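Local structure of GH127 beta-L-arabinofuranoside (Geobacillus stearothermophilus, 4QK0) at residues 257-262 and 270-275. The protein probably hydrolyses beta-L-arabinofuranosides, releasing L-arabinose, as a glycoside hydrolase of family 127. Numbering follows the deposited sequence.
Sequences REQKQA and LYMYTA
The hydroxyl of Y273 reaches the loop 257-262 through one water, which three protein oxygens grip. Y273 OH donates its proton to this water over 2.6 Å, and the water lies at the edge of the ring, in its plane. Both protons of the water are then spent on the loop: one goes to Q259 OE1, 2.8 Å from the water oxygen, the other to the backbone carbonyl oxygen of Q261. Tyrosine suits the place because its rigid ring carries a donor from helix 266-283 across to a loop that presents acceptors. With CG anti to the carbonyl carbon (chi1 -52°), the side chain of Y273 brings that hydroxyl close to A262, whose CA lies 3.3 Å from OH; the small methyl of A262 fits at the ring's edge, its CB 4.4 Å from CZ.

Q259 OE1 also meets the terminal methyl of selenomethionine M272, CE 3.6 Å away, in a van der Waals contact. The long, flexible, apolar chain of a methionine suits this place: it extends from the helix and bends at chi3 (68°) to turn its end toward the loop; the selenium is a label. Q259 is buried, and an amide suits its place because it can give and accept at once: NE2 donates to the carbonyl oxygens of Q251 and I254 while OE1 accepts from the water. The loop is joined to helix 266-283, which follows it after the short strand 264-265 within the catalytic domain. No direct hydrogen bond joins the two segments, so their polar link rests on this water, which matches two loop acceptors to one tyrosine hydroxyl.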
ATOM      1  N   ARG A 257     -23.670  -2.506 -21.155  1.00 29.57           N
ATOM      2  CA  ARG A 257     -24.824  -3.105 -20.505  1.00 33.40           C
ATOM      3  C   ARG A 257     -24.466  -4.382 -19.746  1.00 30.80           C
ATOM      4  O   ARG A 257     -25.199  -4.775 -18.872  1.00 37.12           O
ATOM      5  CB  ARG A 257     -25.991  -3.371 -21.492  1.00 35.54           C
ATOM      6  CG  ARG A 257     -26.611  -2.111 -22.082  1.00 36.04           C
ATOM      7  CD  ARG A 257     -27.446  -2.396 -23.318  1.00 33.24           C
ATOM      8  NE  ARG A 257     -27.971  -1.180 -23.956  1.00 30.21           N
ATOM      9  CZ  ARG A 257     -27.280  -0.418 -24.778  1.00 33.55           C
ATOM     10  NH1 ARG A 257     -25.991  -0.676 -25.015  1.00 37.45           N
ATOM     11  NH2 ARG A 257     -27.836   0.656 -25.334  1.00 35.29           N
ATOM     12  N   GLU A 258     -23.339  -5.001 -20.030  1.00 30.53           N
ATOM     13  CA  GLU A 258     -22.932  -6.159 -19.246  1.00 31.58           C
ATOM     14  C   GLU A 258     -22.002  -5.794 -18.064  1.00 32.00           C
ATOM     15  O   GLU A 258     -21.604  -6.669 -17.310  1.00 32.62           O
ATOM     16  CB  GLU A 258     -22.213  -7.139 -20.149  1.00 35.32           C
ATOM     17  CG  GLU A 258     -23.136  -7.629 -21.239  1.00 41.79           C
ATOM     18  CD  GLU A 258     -22.423  -8.397 -22.352  1.00 47.66           C
ATOM     19  OE1 GLU A 258     -22.888  -8.241 -23.502  1.00 55.40           O
ATOM     20  OE2 GLU A 258     -21.424  -9.138 -22.119  1.00 44.85           O
ATOM     21  N   GLN A 259     -21.636  -4.517 -17.931  1.00 30.54           N
ATOM     22  CA  GLN A 259     -20.816  -4.041 -16.803  1.00 27.62           C
ATOM     23  C   GLN A 259     -21.692  -3.855 -15.573  1.00 28.26           C
ATOM     24  O   GLN A 259     -22.554  -2.956 -15.506  1.00 28.09           O
ATOM     25  CB  GLN A 259     -20.047  -2.750 -17.178  1.00 24.96           C
ATOM     26  CG  GLN A 259     -19.022  -3.017 -18.245  1.00 24.28           C
ATOM     27  CD  GLN A 259     -18.185  -1.802 -18.607  1.00 28.81           C
ATOM     28  OE1 GLN A 259     -17.919  -0.918 -17.763  1.00 25.61           O
ATOM     29  NE2 GLN A 259     -17.788  -1.723 -19.880  1.00 26.95           N
ATOM     30  N   LYS A 260     -21.476  -4.727 -14.595  1.00 28.55           N
ATOM     31  CA  LYS A 260     -22.224  -4.685 -13.359  1.00 32.37           C
ATOM     32  C   LYS A 260     -21.432  -4.180 -12.162  1.00 32.23           C
ATOM     33  O   LYS A 260     -22.028  -3.910 -11.111  1.00 26.15           O
ATOM     34  CB  LYS A 260     -22.768  -6.080 -13.058  1.00 39.27           C
ATOM     35  CG  LYS A 260     -23.757  -6.551 -14.117  1.00 45.53           C
ATOM     36  CD  LYS A 260     -24.402  -7.879 -13.750  1.00 55.31           C
ATOM     37  CE  LYS A 260     -25.025  -8.545 -14.972  1.00 58.45           C
ATOM     38  NZ  LYS A 260     -25.790  -7.571 -15.805  1.00 57.10           N
ATOM     39  N   GLN A 261     -20.110  -4.075 -12.330  1.00 30.25           N
ATOM     40  CA  GLN A 261     -19.225  -3.424 -11.356  1.00 29.00           C
ATOM     41  C   GLN A 261     -18.439  -2.330 -11.990  1.00 23.13           C
ATOM     42  O   GLN A 261     -18.001  -2.437 -13.135  1.00 23.36           O
ATOM     43  CB  GLN A 261     -18.184  -4.390 -10.753  1.00 30.95           C
ATOM     44  CG  GLN A 261     -18.760  -5.426  -9.810  1.00 36.51           C
ATOM     45  CD  GLN A 261     -19.333  -6.584 -10.585  1.00 42.48           C
ATOM     46  OE1 GLN A 261     -18.797  -6.955 -11.619  1.00 44.90           O
ATOM     47  NE2 GLN A 261     -20.409  -7.165 -10.087  1.00 47.20           N
ATOM     48  N   ALA A 262     -18.199  -1.306 -11.201  1.00 21.82           N
ATOM     49  CA  ALA A 262     -17.240  -0.277 -11.560  1.00 20.03           C
ATOM     50  C   ALA A 262     -15.850  -0.863 -11.476  1.00 20.43           C
ATOM     51  O   ALA A 262     -15.498  -1.509 -10.500  1.00 22.92           O
ATOM     52  CB  ALA A 262     -17.359   0.897 -10.624  1.00 18.21           C
ATOM     53  N   LEU A 270     -16.603   7.269 -14.731  1.00 21.11           N
ATOM     54  CA  LEU A 270     -17.700   8.110 -14.354  1.00 23.18           C
ATOM     55  C   LEU A 270     -18.140   9.019 -15.528  1.00 23.00           C
ATOM     56  O   LEU A 270     -19.309   9.315 -15.629  1.00 21.27           O
ATOM     57  CB  LEU A 270     -17.345   8.943 -13.152  1.00 24.57           C
ATOM     58  CG  LEU A 270     -17.094   8.174 -11.845  1.00 28.40           C
ATOM     59  CD1 LEU A 270     -16.653   9.138 -10.793  1.00 30.55           C
ATOM     60  CD2 LEU A 270     -18.270   7.439 -11.326  1.00 29.43           C
ATOM     61  N   TYR A 271     -17.213   9.419 -16.389  1.00 20.34           N
ATOM     62  CA  TYR A 271     -17.587  10.115 -17.602  1.00 23.05           C
ATOM     63  C   TYR A 271     -18.438   9.212 -18.515  1.00 23.54           C
ATOM     64  O   TYR A 271     -19.388   9.662 -19.145  1.00 23.30           O
ATOM     65  CB  TYR A 271     -16.361  10.595 -18.373  1.00 20.74           C
ATOM     66  CG  TYR A 271     -15.683  11.829 -17.876  1.00 20.56           C
ATOM     67  CD1 TYR A 271     -16.071  12.473 -16.711  1.00 21.64           C
ATOM     68  CD2 TYR A 271     -14.622  12.391 -18.607  1.00 21.82           C
ATOM     69  CE1 TYR A 271     -15.416  13.635 -16.252  1.00 21.87           C
ATOM     70  CE2 TYR A 271     -13.953  13.529 -18.134  1.00 20.66           C
ATOM     71  CZ  TYR A 271     -14.347  14.140 -16.960  1.00 20.71           C
ATOM     72  OH  TYR A 271     -13.702  15.282 -16.498  1.00 19.19           O
HETATM   73  N   MSE A 272     -18.093   7.942 -18.569  1.00 24.43           N
HETATM   74  CA  MSE A 272     -18.842   6.990 -19.353  1.00 25.04           C
HETATM   75  C   MSE A 272     -20.213   6.829 -18.766  1.00 26.40           C
HETATM   76  O   MSE A 272     -21.208   6.886 -19.491  1.00 27.06           O
HETATM   77  CB  MSE A 272     -18.186   5.634 -19.454  1.00 25.31           C
HETATM   78  CG  MSE A 272     -18.892   4.699 -20.455  1.00 25.66           C
HETATM   79 SE   MSE A 272     -18.003   2.960 -20.522  1.00 25.45          SE
HETATM   80  CE  MSE A 272     -18.539   2.455 -18.709  1.00 22.51           C
ATOM     81  N   TYR A 273     -20.303   6.681 -17.461  1.00 23.78           N
ATOM     82  CA  TYR A 273     -21.598   6.512 -16.849  1.00 22.43           C
ATOM     83  C   TYR A 273     -22.443   7.720 -17.050  1.00 22.15           C
ATOM     84  O   TYR A 273     -23.682   7.632 -17.119  1.00 21.97           O
ATOM     85  CB  TYR A 273     -21.512   6.195 -15.361  1.00 22.78           C
ATOM     86  CG  TYR A 273     -20.586   5.010 -14.990  1.00 23.67           C
ATOM     87  CD1 TYR A 273     -20.322   3.979 -15.864  1.00 22.59           C
ATOM     88  CD2 TYR A 273     -19.988   4.969 -13.735  1.00 25.27           C
ATOM     89  CE1 TYR A 273     -19.502   2.919 -15.502  1.00 23.60           C
ATOM     90  CE2 TYR A 273     -19.169   3.905 -13.369  1.00 24.60           C
ATOM     91  CZ  TYR A 273     -18.918   2.898 -14.255  1.00 23.18           C
ATOM     92  OH  TYR A 273     -18.100   1.875 -13.852  1.00 22.34           O
ATOM     93  N   THR A 274     -21.819   8.876 -17.023  1.00 22.44           N
ATOM     94  CA  THR A 274     -22.568  10.106 -17.135  1.00 21.79           C
ATOM     95  C   THR A 274     -23.257  10.134 -18.563  1.00 22.76           C
ATOM     96  O   THR A 274     -24.419  10.441 -18.674  1.00 24.78           O
ATOM     97  CB  THR A 274     -21.642  11.285 -16.968  1.00 22.87           C
ATOM     98  OG1 THR A 274     -21.161  11.363 -15.614  1.00 19.88           O
ATOM     99  CG2 THR A 274     -22.332  12.610 -17.331  1.00 21.00           C
ATOM    100  N   ALA A 275     -22.526   9.732 -19.590  1.00 21.16           N
ATOM    101  CA  ALA A 275     -23.056   9.608 -20.923  1.00 23.19           C
ATOM    102  C   ALA A 275     -24.185   8.536 -20.993  1.00 26.37           C
ATOM    103  O   ALA A 275     -25.244   8.773 -21.562  1.00 24.27           O
ATOM    104  CB  ALA A 275     -21.977   9.315 -21.925  1.00 20.89           C
TER
HETATM  105  O   HOH W   1     -17.609  -0.379 -15.029  1.00 25.19           O